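Local coordinates for hypothetical protein (Exiguobacterium sibiricum, PDB 2HKV) that is of unknown function but, as a helical bundle probably of the DinB family, holds a nickel ion in a three-histidine site between two of its helices, at residues V48-L53 with V123-H128; L53-L58 with D87-Y92; D22-I27 with S130-Y135; W32-I37 with N137-D142. One frame throughout, in Å; residues are numbered along the deposited sequence.

Interaction 1 of 4, residues V48-L53 with V123-H128; sequences VHLAVL and VHLYHH. With NI (nickel (II) ion), chain B.
H128, L53 and L50 carry most of this contact, which holds the three-histidine metal site of the DinB helical bundle. Helices 43-61 and 114-138 run antiparallel here, their segment axes 9.9 Å apart. The nickel ion sits at one side of the interface. H128 NE2 binds it at 2.1 Å, H124 NE2 also binds, and H49 NE2 supplies the third histidine ligand from the other helix. Two waters and one atom from beyond the two segments fill the remaining positions. Histidine suits such a place because its imidazole presents one nitrogen to the metal and keeps the other for an orienting bond: H128 ND1 pairs with Q131 and H124 ND1 with D57, which fixes how both rings are turned. The H49 ring comes edge-first over the face of H128. Deeper in, L50 sends CD2 to H128 CB at 3.7 Å and to L125 CD1 at the same 3.7 Å, filling the floor beneath the metal ligands. A glycine in place of L50 would probably open a gap between the helices and leave H128 and L125 less firmly packed. L53 has CG in the crowded position between the backbone N and the carbonyl carbon, and chi1 69° and chi2 76° together aim CD2 at the imidazoles and CD1 at the L125 backbone. The CD2 methyl of L53 lies 3.6 Å from H128 CD2. Its main seat is a CH-pi contact: L53 CD2 stands 3.7 Å from the centroid of the H124 ring, only 5° off the ring normal.

Interaction 2 of 4, residues L53-L58 with D87-Y92; sequences LLEADL and DQSWQY
An extended E55 (chi1 172°) and a Y92 whose CG is likewise trans to its backbone N bring carboxylate and phenol ring face to face, their planes only 1° apart. E55 CG sits 3.8 Å from the Y92 centroid in a CH-pi contact, and L58 CB meets the ring's edge at Y92 CE1, 4.0 Å away. Glutamate suits this place because its methylenes lie on the ring while its oxygens bond past it: R59 and R85 form salt bridges to the carboxylate, and a water links E55 OE1 (2.8 Å) with Q88 NE2. Replacing Y92 by a serine would probably leave the E55 methylenes and L58 CB without the ring they pack on, opening a gap. Small S89 lets the backbones close in, with E55 CA and S89 CA 5.0 Å apart. Helix 43-61 is kinked here: the N atoms of L54 and E55 make no bond to the turn before, and A51 O probably takes a bond from S89 OG instead. On the other flank L54 CD1 packs 4.1 Å from W90 CE3, the two side chains lying side by side. Helices 43-61 and 82-98 run in the same general direction, 43° apart at these segments, which fits the up-down-down-up four-helix bundle of the DinB fold.

Interaction 3 of 4, residues D22-I27 with S130-Y135; sequences DLIRLI and SQLLDY
L23 opens the contact by pointing from helix 4-26 into helix 114-138, touching two neighbouring leucines at once. Its CB meets L132 CD2 at 3.9 Å, while L23 CD2 reaches L133 CD1 at 4.1 Å, the two side chains of this second pair crossing obliquely. L132 holds CG trans to the backbone N (chi1 180°), which sends its branches toward the gap between the helices; L133 approaches from the side and touches through CD1 only. I24 comes next and makes a lighter contact, its CG1 4.3 Å from the same L132 CD2 methyl; the I24 side chain also touches L82 and V83 of helix 82-98. I27 lies past the helical part of the segment, yet its slender CD1 still touches L132 CD1 at 4.1 Å. L132 is thus gripped through both methyls, CD2 by L23 and I24, CD1 by I27, and it also packs on L50 of helix 43-61. A branched, wholly apolar side chain suits a place where three helices meet. Polar groups gather on the flank turned to helix 43-61. There Q131 NE2, of the amide whose oxygen serves H128, donates to Y135 OH at 3.1 Å, with the hydroxyl tilted 24° from the amide plane. Across the interface itself only methyl and methylene groups meet, between helices running the same way at 30° whose segment axes stand 10.9 Å apart, so the pairing rests on shape and hydrophobic burial without any directional bond.

Interaction 4 of 4, residues W32-I37 with N137-D142; sequences WDKRPI and NLLGYD
P36 and L138 meet where an irregular loop, neither helix nor strand, packs on the C-terminal end of helix 114-138, covering it with a proline ring and the methylenes of a lysine. P36, whose rigid ring offers a compact apolar surface, occupies the middle. Its CB meets L138 CD1 at 3.6 Å and its CG meets L139 CD1 at 4.2 Å, the proline and L139 crossing at about a right angle. I37 adds CG1, 4.0 Å from the same L138 CD1 methyl. K34, bent at chi2 and chi4, rests its CD 3.5 Å from L139 CD2, while its ammonium group is engaged in a salt bridge to D31. The helix closes in a Schellman motif: Y141 N bonds back to L136 O, G140 N to N137 O at 3.0 Å, and the positive phi of G140 (83°) is one that glycine readily accepts. L138, in the last helical turn, and L139, just past it, point toward the loop. P36 of the second subunit also packs on L138, so the patch borders the dimer interface. Because every touch between the segments is apolar, the loop is held to the helix end by hydrophobic cover, with charge kept at the lysine tip.

How the interactions relate
Interactions 1, 3 and 4 all use helix 114-138, spaced in that order toward its C-terminal end. Interaction 2 instead joins helices 43-61 and 82-98, and shares L53 with interaction 1; their centres are 9 Å apart, and D57 of one bonds to H124 of the other. L50 and L132 connect interactions 1 and 3, whose centres lie 12 Å apart. Interaction 4, 9 Å on from interaction 3 and 25 Å from interaction 2, closes the end of the bundle. Along the chain, interaction 3 encloses 1, which encloses 2, whereas 3 and 4 alternate. Interaction 1 holds the nickel, 2 and 3 pack neighbouring helices beside it, and 1, 3 and 4 also touch the second subunit.

Interaction 1 of 4, residues V48-L53 with V123-H128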
# COMPACT_ATOMS: atom_id res chain seq x y z
N VAL A 48 -13.49 -0.01 -9.57
CA VAL A 48 -14.34 -1.11 -9.14
C VAL A 48 -13.56 -2.12 -8.25
O VAL A 48 -14.10 -2.63 -7.26
CB VAL A 48 -14.97 -1.86 -10.36
CG1 VAL A 48 -15.77 -3.09 -9.91
CG2 VAL A 48 -15.84 -0.90 -11.20
N HIS A 49 -12.33 -2.44 -8.64
CA HIS A 49 -11.49 -3.40 -7.88
C HIS A 49 -11.28 -2.82 -6.48
O HIS A 49 -11.45 -3.52 -5.48
CB HIS A 49 -10.18 -3.65 -8.66
CG HIS A 49 -9.19 -4.59 -8.01
ND1 HIS A 49 -9.50 -5.87 -7.63
CD2 HIS A 49 -7.85 -4.46 -7.79
CE1 HIS A 49 -8.41 -6.48 -7.17
NE2 HIS A 49 -7.39 -5.63 -7.21
N LEU A 50 -10.93 -1.53 -6.40
CA LEU A 50 -10.80 -0.84 -5.10
C LEU A 50 -12.10 -0.90 -4.24
O LEU A 50 -12.07 -1.15 -3.01
CB LEU A 50 -10.41 0.60 -5.33
CG LEU A 50 -8.94 0.99 -5.41
CD1 LEU A 50 -8.82 2.39 -6.12
CD2 LEU A 50 -8.30 0.97 -3.99
N ALA A 51 -13.22 -0.66 -4.89
CA ALA A 51 -14.53 -0.66 -4.23
C ALA A 51 -14.86 -2.01 -3.59
O ALA A 51 -15.51 -2.04 -2.55
CB ALA A 51 -15.64 -0.26 -5.24
N VAL A 52 -14.46 -3.13 -4.22
CA VAL A 52 -14.83 -4.46 -3.73
C VAL A 52 -13.71 -5.20 -2.98
O VAL A 52 -14.00 -6.18 -2.25
CB VAL A 52 -15.36 -5.38 -4.85
CG1 VAL A 52 -16.46 -4.70 -5.62
CG2 VAL A 52 -14.22 -5.80 -5.77
N LEU A 53 -12.46 -4.76 -3.06
CA LEU A 53 -11.43 -5.69 -2.65
C LEU A 53 -11.40 -6.01 -1.14
O LEU A 53 -10.90 -7.07 -0.73
CB LEU A 53 -10.05 -5.28 -3.16
CG LEU A 53 -9.32 -4.04 -2.63
CD1 LEU A 53 -8.67 -4.19 -1.17
CD2 LEU A 53 -8.23 -3.69 -3.68
N VAL A 123 -2.85 -3.60 2.77
CA VAL A 123 -1.79 -3.25 1.84
C VAL A 123 -2.25 -3.38 0.40
O VAL A 123 -1.78 -2.63 -0.45
CB VAL A 123 -0.46 -4.06 2.09
CG1 VAL A 123 0.07 -3.75 3.49
CG2 VAL A 123 -0.61 -5.57 1.90
N HIS A 124 -3.16 -4.30 0.09
CA HIS A 124 -3.77 -4.36 -1.24
C HIS A 124 -4.58 -3.09 -1.59
O HIS A 124 -4.44 -2.50 -2.67
CB HIS A 124 -4.61 -5.65 -1.31
CG HIS A 124 -5.11 -5.99 -2.65
ND1 HIS A 124 -6.11 -6.89 -2.85
CD2 HIS A 124 -4.75 -5.53 -3.87
CE1 HIS A 124 -6.35 -6.99 -4.13
NE2 HIS A 124 -5.52 -6.18 -4.76
N LEU A 125 -5.29 -2.57 -0.60
CA LEU A 125 -5.98 -1.30 -0.74
C LEU A 125 -5.05 -0.11 -1.05
O LEU A 125 -5.28 0.65 -2.03
CB LEU A 125 -6.85 -1.00 0.51
CG LEU A 125 -7.73 0.26 0.39
CD1 LEU A 125 -8.95 -0.01 -0.47
CD2 LEU A 125 -8.12 0.74 1.83
N TYR A 126 -3.97 0.00 -0.32
CA TYR A 126 -2.98 1.07 -0.52
C TYR A 126 -2.25 0.89 -1.83
O TYR A 126 -1.98 1.86 -2.50
CB TYR A 126 -2.01 1.15 0.69
CG TYR A 126 -2.57 2.02 1.82
CD1 TYR A 126 -3.47 1.48 2.76
CD2 TYR A 126 -2.15 3.32 1.98
CE1 TYR A 126 -4.03 2.23 3.76
CE2 TYR A 126 -2.66 4.09 3.01
CZ TYR A 126 -3.56 3.53 3.93
OH TYR A 126 -4.05 4.32 4.93
N HIS A 127 -2.00 -0.35 -2.26
CA HIS A 127 -1.44 -0.61 -3.61
C HIS A 127 -2.32 0.02 -4.72
O HIS A 127 -1.85 0.74 -5.59
CB HIS A 127 -1.30 -2.13 -3.81
CG HIS A 127 -0.91 -2.55 -5.21
ND1 HIS A 127 0.39 -2.50 -5.66
CD2 HIS A 127 -1.65 -3.01 -6.25
CE1 HIS A 127 0.44 -2.93 -6.92
NE2 HIS A 127 -0.79 -3.23 -7.31
N HIS A 128 -3.62 -0.27 -4.70
CA HIS A 128 -4.46 0.24 -5.73
C HIS A 128 -4.89 1.67 -5.55
O HIS A 128 -5.16 2.33 -6.57
CB HIS A 128 -5.67 -0.65 -5.99
CG HIS A 128 -5.33 -1.99 -6.54
ND1 HIS A 128 -4.79 -2.16 -7.80
CD2 HIS A 128 -5.51 -3.22 -6.03
CE1 HIS A 128 -4.66 -3.47 -8.02
NE2 HIS A 128 -5.02 -4.13 -6.93
NI NI B . -5.49 -6.14 -6.89
O HOH W 1 -5.15 -6.32 -9.11
O HOH W 2 -5.82 -8.18 -7.00

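Interaction 2 of 4, residues L53-L58 with D87-Y92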
# COMPACT_ATOMS: atom_id res chain seq x y z
N LEU A 53 -12.46 -4.76 -3.06
CA LEU A 53 -11.43 -5.69 -2.65
C LEU A 53 -11.40 -6.01 -1.14
O LEU A 53 -10.90 -7.07 -0.73
CB LEU A 53 -10.05 -5.28 -3.16
CG LEU A 53 -9.32 -4.04 -2.63
CD1 LEU A 53 -8.67 -4.19 -1.17
CD2 LEU A 53 -8.23 -3.69 -3.68
N LEU A 54 -11.86 -5.08 -0.29
CA LEU A 54 -11.77 -5.33 1.16
C LEU A 54 -12.66 -6.51 1.52
O LEU A 54 -12.32 -7.27 2.42
CB LEU A 54 -12.12 -4.10 2.00
CG LEU A 54 -11.13 -2.93 2.06
CD1 LEU A 54 -11.75 -1.81 2.93
CD2 LEU A 54 -9.77 -3.37 2.61
N GLU A 55 -13.76 -6.69 0.79
CA GLU A 55 -14.67 -7.83 1.03
C GLU A 55 -14.19 -9.06 0.27
O GLU A 55 -14.13 -10.15 0.82
CB GLU A 55 -16.09 -7.40 0.66
CG GLU A 55 -17.12 -8.48 0.67
CD GLU A 55 -18.54 -7.98 0.50
OE1 GLU A 55 -18.80 -6.74 0.56
OE2 GLU A 55 -19.43 -8.84 0.29
N ALA A 56 -13.81 -8.87 -1.00
CA ALA A 56 -13.31 -9.93 -1.86
C ALA A 56 -12.19 -10.67 -1.16
O ALA A 56 -12.22 -11.89 -1.03
CB ALA A 56 -12.84 -9.39 -3.29
N ASP A 57 -11.20 -9.93 -0.66
CA ASP A 57 -10.07 -10.61 -0.07
C ASP A 57 -10.47 -11.42 1.14
O ASP A 57 -9.90 -12.47 1.38
CB ASP A 57 -8.94 -9.63 0.30
CG ASP A 57 -8.21 -9.05 -0.93
OD1 ASP A 57 -8.66 -9.18 -2.12
OD2 ASP A 57 -7.14 -8.40 -0.72
N LEU A 58 -11.41 -10.93 1.93
CA LEU A 58 -11.77 -11.64 3.14
C LEU A 58 -12.63 -12.84 2.84
O LEU A 58 -12.55 -13.83 3.55
CB LEU A 58 -12.44 -10.70 4.17
CG LEU A 58 -11.49 -9.66 4.81
CD1 LEU A 58 -12.21 -8.92 5.89
CD2 LEU A 58 -10.26 -10.30 5.37
N ASP A 87 -18.26 1.63 0.58
CA ASP A 87 -18.78 1.73 1.93
C ASP A 87 -19.23 0.39 2.48
O ASP A 87 -19.01 0.06 3.66
CB ASP A 87 -19.94 2.74 1.99
CG ASP A 87 -19.48 4.21 1.82
OD1 ASP A 87 -18.28 4.48 1.59
OD2 ASP A 87 -20.35 5.12 1.89
N GLN A 88 -19.92 -0.37 1.62
CA GLN A 88 -20.34 -1.71 1.94
C GLN A 88 -19.17 -2.63 2.24
O GLN A 88 -19.20 -3.38 3.22
CB GLN A 88 -21.12 -2.25 0.77
CG GLN A 88 -21.61 -3.65 0.89
CD GLN A 88 -22.51 -4.04 -0.30
OE1 GLN A 88 -23.28 -3.21 -0.84
NE2 GLN A 88 -22.41 -5.31 -0.72
N SER A 89 -18.14 -2.58 1.39
CA SER A 89 -16.91 -3.36 1.60
C SER A 89 -16.21 -2.98 2.91
O SER A 89 -15.74 -3.82 3.65
CB SER A 89 -15.95 -3.20 0.41
OG SER A 89 -16.61 -3.61 -0.77
N TRP A 90 -16.16 -1.69 3.19
CA TRP A 90 -15.51 -1.19 4.42
C TRP A 90 -16.28 -1.70 5.67
O TRP A 90 -15.68 -2.05 6.67
CB TRP A 90 -15.43 0.33 4.34
CG TRP A 90 -15.05 1.06 5.53
CD1 TRP A 90 -15.68 2.17 5.99
CD2 TRP A 90 -13.96 0.82 6.43
NE1 TRP A 90 -15.07 2.64 7.11
CE2 TRP A 90 -14.02 1.82 7.42
CE3 TRP A 90 -12.96 -0.16 6.53
CZ2 TRP A 90 -13.11 1.89 8.48
CZ3 TRP A 90 -12.04 -0.09 7.60
CH2 TRP A 90 -12.15 0.93 8.56
N GLN A 91 -17.60 -1.75 5.58
CA GLN A 91 -18.42 -2.27 6.68
C GLN A 91 -18.16 -3.75 6.91
O GLN A 91 -18.08 -4.23 8.04
CB GLN A 91 -19.91 -2.04 6.40
CG GLN A 91 -20.79 -2.34 7.60
CD GLN A 91 -20.41 -1.48 8.80
OE1 GLN A 91 -20.42 -0.24 8.71
NE2 GLN A 91 -20.03 -2.13 9.90
N TYR A 92 -18.02 -4.49 5.81
CA TYR A 92 -17.78 -5.91 5.88
C TYR A 92 -16.45 -6.15 6.58
O TYR A 92 -16.34 -7.02 7.49
CB TYR A 92 -17.72 -6.49 4.46
CG TYR A 92 -17.64 -7.98 4.39
CD1 TYR A 92 -16.43 -8.63 4.55
CD2 TYR A 92 -18.78 -8.76 4.19
CE1 TYR A 92 -16.32 -10.00 4.48
CE2 TYR A 92 -18.69 -10.15 4.10
CZ TYR A 92 -17.44 -10.76 4.26
OH TYR A 92 -17.32 -12.12 4.20
O HOH W 3 -21.33 -6.86 1.86

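Interaction 3 of 4, residues D22-I27 with S130-Y135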
# COMPACT_ATOMS: atom_id res chain seq x y z
N ASP A 22 -12.77 10.00 -1.67
CA ASP A 22 -12.57 11.35 -2.19
C ASP A 22 -12.04 11.31 -3.61
O ASP A 22 -12.51 12.08 -4.47
CB ASP A 22 -11.60 12.13 -1.32
CG ASP A 22 -12.17 12.44 0.07
OD1 ASP A 22 -13.43 12.55 0.20
OD2 ASP A 22 -11.35 12.59 1.02
N LEU A 23 -11.11 10.38 -3.87
CA LEU A 23 -10.54 10.29 -5.22
C LEU A 23 -11.60 9.92 -6.25
O LEU A 23 -11.66 10.52 -7.30
CB LEU A 23 -9.37 9.28 -5.30
CG LEU A 23 -8.02 9.67 -4.67
CD1 LEU A 23 -7.05 8.46 -4.73
CD2 LEU A 23 -7.39 10.87 -5.39
N ILE A 24 -12.44 8.94 -5.90
CA ILE A 24 -13.49 8.48 -6.79
C ILE A 24 -14.40 9.65 -7.11
O ILE A 24 -14.72 9.87 -8.27
CB ILE A 24 -14.26 7.23 -6.19
CG1 ILE A 24 -13.34 6.00 -6.20
CG2 ILE A 24 -15.58 6.96 -6.95
CD1 ILE A 24 -13.88 4.80 -5.43
N ARG A 25 -14.74 10.47 -6.09
CA ARG A 25 -15.59 11.65 -6.34
C ARG A 25 -14.95 12.74 -7.23
O ARG A 25 -15.65 13.63 -7.72
CB ARG A 25 -16.05 12.25 -5.02
CG ARG A 25 -17.00 11.36 -4.24
CD ARG A 25 -17.03 11.83 -2.80
NE ARG A 25 -18.11 11.22 -2.03
CZ ARG A 25 -18.12 11.09 -0.70
NH1 ARG A 25 -17.08 11.50 0.04
NH2 ARG A 25 -19.16 10.52 -0.10
N LEU A 26 -13.65 12.67 -7.47
CA LEU A 26 -12.98 13.62 -8.36
C LEU A 26 -13.15 13.23 -9.81
O LEU A 26 -13.11 14.07 -10.69
CB LEU A 26 -11.49 13.75 -8.01
CG LEU A 26 -11.16 14.26 -6.60
CD1 LEU A 26 -9.66 14.53 -6.48
CD2 LEU A 26 -11.94 15.51 -6.29
N ILE A 27 -13.37 11.94 -10.07
CA ILE A 27 -13.28 11.44 -11.40
C ILE A 27 -14.39 12.05 -12.28
O ILE A 27 -15.56 12.08 -11.89
CB ILE A 27 -13.33 9.91 -11.44
CG1 ILE A 27 -12.17 9.30 -10.61
CG2 ILE A 27 -13.36 9.44 -12.95
CD1 ILE A 27 -12.21 7.76 -10.50
N SER A 130 -2.84 3.95 -4.68
CA SER A 130 -1.68 4.56 -5.35
C SER A 130 -1.83 4.52 -6.87
O SER A 130 -1.57 5.55 -7.58
CB SER A 130 -0.39 3.85 -4.95
OG SER A 130 0.74 4.57 -5.39
N GLN A 131 -2.25 3.37 -7.39
CA GLN A 131 -2.46 3.24 -8.84
C GLN A 131 -3.46 4.29 -9.32
O GLN A 131 -3.21 4.98 -10.36
CB GLN A 131 -3.02 1.87 -9.14
CG GLN A 131 -3.09 1.53 -10.58
CD GLN A 131 -3.43 0.07 -10.81
OE1 GLN A 131 -3.65 -0.68 -9.87
NE2 GLN A 131 -3.46 -0.34 -12.10
N LEU A 132 -4.59 4.41 -8.61
CA LEU A 132 -5.65 5.35 -9.01
C LEU A 132 -5.10 6.74 -8.95
O LEU A 132 -5.33 7.55 -9.88
CB LEU A 132 -6.92 5.22 -8.13
CG LEU A 132 -8.06 6.19 -8.51
CD1 LEU A 132 -8.50 6.05 -10.03
CD2 LEU A 132 -9.21 6.01 -7.47
N LEU A 133 -4.33 7.04 -7.91
CA LEU A 133 -3.75 8.37 -7.80
C LEU A 133 -2.80 8.68 -9.01
O LEU A 133 -2.84 9.80 -9.62
CB LEU A 133 -2.99 8.48 -6.49
CG LEU A 133 -2.28 9.80 -6.17
CD1 LEU A 133 -3.29 10.80 -5.64
CD2 LEU A 133 -1.17 9.51 -5.11
N ASP A 134 -1.97 7.71 -9.36
CA ASP A 134 -1.07 7.87 -10.51
C ASP A 134 -1.87 8.09 -11.81
O ASP A 134 -1.49 8.92 -12.62
CB ASP A 134 -0.18 6.66 -10.72
CG ASP A 134 0.89 6.52 -9.67
OD1 ASP A 134 1.16 7.51 -8.93
OD2 ASP A 134 1.49 5.39 -9.62
N TYR A 135 -2.96 7.35 -11.98
CA TYR A 135 -3.78 7.52 -13.16
C TYR A 135 -4.34 8.95 -13.24
O TYR A 135 -4.32 9.56 -14.31
CB TYR A 135 -4.99 6.60 -13.13
CG TYR A 135 -4.77 5.17 -13.56
CD1 TYR A 135 -3.50 4.62 -13.62
CD2 TYR A 135 -5.85 4.37 -13.88
CE1 TYR A 135 -3.32 3.28 -13.96
CE2 TYR A 135 -5.68 3.05 -14.25
CZ TYR A 135 -4.41 2.51 -14.30
OH TYR A 135 -4.25 1.19 -14.67

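Interaction 4 of 4, residues W32-I37 with N137-D142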
# COMPACT_ATOMS: atom_id res chain seq x y z
N TRP A 32 -13.63 7.72 -17.30
CA TRP A 32 -13.82 6.38 -16.77
C TRP A 32 -13.22 5.29 -17.65
O TRP A 32 -12.68 4.31 -17.15
CB TRP A 32 -15.30 6.09 -16.54
CG TRP A 32 -15.91 6.85 -15.41
CD1 TRP A 32 -16.81 7.88 -15.50
CD2 TRP A 32 -15.70 6.62 -14.03
NE1 TRP A 32 -17.17 8.30 -14.25
CE2 TRP A 32 -16.49 7.57 -13.32
CE3 TRP A 32 -14.93 5.72 -13.30
CZ2 TRP A 32 -16.54 7.61 -11.94
CZ3 TRP A 32 -14.96 5.79 -11.91
CH2 TRP A 32 -15.77 6.72 -11.25
N ASP A 33 -13.32 5.41 -18.96
CA ASP A 33 -12.74 4.38 -19.83
C ASP A 33 -11.30 4.63 -20.26
O ASP A 33 -10.73 3.82 -21.00
CB ASP A 33 -13.61 4.19 -21.09
CG ASP A 33 -14.93 3.53 -20.76
OD1 ASP A 33 -14.91 2.54 -19.97
OD2 ASP A 33 -15.98 4.01 -21.26
N LYS A 34 -10.73 5.75 -19.83
CA LYS A 34 -9.34 6.04 -20.13
C LYS A 34 -8.41 4.99 -19.49
O LYS A 34 -8.66 4.49 -18.36
CB LYS A 34 -8.97 7.46 -19.65
CG LYS A 34 -9.55 8.61 -20.49
CD LYS A 34 -8.43 9.60 -20.93
CE LYS A 34 -8.93 10.88 -21.67
NZ LYS A 34 -10.33 11.42 -21.34
N ARG A 35 -7.36 4.64 -20.22
CA ARG A 35 -6.30 3.74 -19.74
C ARG A 35 -4.97 4.46 -19.85
O ARG A 35 -4.30 4.36 -20.88
CB ARG A 35 -6.23 2.45 -20.58
CG ARG A 35 -7.56 1.74 -20.68
CD ARG A 35 -7.50 0.46 -21.56
NE ARG A 35 -8.38 -0.57 -20.99
CZ ARG A 35 -9.71 -0.55 -21.04
NH1 ARG A 35 -10.37 0.45 -21.64
NH2 ARG A 35 -10.41 -1.53 -20.46
N PRO A 36 -4.59 5.23 -18.82
CA PRO A 36 -3.37 6.02 -18.84
C PRO A 36 -2.09 5.17 -18.95
O PRO A 36 -1.09 5.68 -19.38
CB PRO A 36 -3.39 6.76 -17.48
CG PRO A 36 -4.79 6.65 -16.98
CD PRO A 36 -5.33 5.38 -17.55
N ILE A 37 -2.12 3.92 -18.50
CA ILE A 37 -0.99 3.00 -18.67
C ILE A 37 -1.40 1.88 -19.63
O ILE A 37 -2.12 0.95 -19.24
CB ILE A 37 -0.55 2.38 -17.33
CG1 ILE A 37 -0.39 3.47 -16.26
CG2 ILE A 37 0.73 1.58 -17.49
CD1 ILE A 37 0.38 3.03 -15.04
N ASN A 137 -3.33 11.66 -11.75
CA ASN A 137 -2.23 12.60 -12.00
C ASN A 137 -1.69 12.53 -13.44
O ASN A 137 -1.35 13.56 -14.04
CB ASN A 137 -1.11 12.37 -11.01
CG ASN A 137 -1.40 12.98 -9.64
OD1 ASN A 137 -2.09 14.00 -9.53
ND2 ASN A 137 -0.89 12.34 -8.61
N LEU A 138 -1.62 11.33 -14.01
CA LEU A 138 -1.33 11.18 -15.46
C LEU A 138 -2.35 11.94 -16.33
O LEU A 138 -2.01 12.45 -17.39
CB LEU A 138 -1.37 9.72 -15.87
CG LEU A 138 -0.08 8.91 -15.57
CD1 LEU A 138 -0.30 7.40 -15.68
CD2 LEU A 138 1.00 9.32 -16.47
N LEU A 139 -3.58 12.05 -15.84
CA LEU A 139 -4.64 12.74 -16.56
C LEU A 139 -4.71 14.24 -16.21
O LEU A 139 -5.66 14.89 -16.56
CB LEU A 139 -5.98 12.03 -16.30
CG LEU A 139 -6.14 10.63 -16.92
CD1 LEU A 139 -7.38 9.87 -16.37
CD2 LEU A 139 -6.19 10.69 -18.45
N GLY A 140 -3.70 14.77 -15.52
CA GLY A 140 -3.65 16.21 -15.25
C GLY A 140 -4.45 16.70 -14.06
O GLY A 140 -4.65 17.89 -13.92
N TYR A 141 -4.88 15.83 -13.17
CA TYR A 141 -5.68 16.28 -12.04
C TYR A 141 -4.84 16.97 -10.94
O TYR A 141 -5.39 17.66 -10.08
CB TYR A 141 -6.41 15.10 -11.39
CG TYR A 141 -7.62 14.54 -12.11
CD1 TYR A 141 -7.53 14.04 -13.41
CD2 TYR A 141 -8.85 14.47 -11.47
CE1 TYR A 141 -8.66 13.50 -14.06
CE2 TYR A 141 -9.97 13.93 -12.09
CZ TYR A 141 -9.87 13.44 -13.39
OH TYR A 141 -10.98 12.91 -13.99
N ASP A 142 -3.53 16.74 -10.90
CA ASP A 142 -2.65 17.44 -9.95
C ASP A 142 -3.20 17.33 -8.52
O ASP A 142 -3.44 18.34 -7.83
CB ASP A 142 -2.52 18.92 -10.40
CG ASP A 142 -1.49 19.71 -9.58
OD1 ASP A 142 -0.83 19.13 -8.69
OD2 ASP A 142 -1.34 20.92 -9.87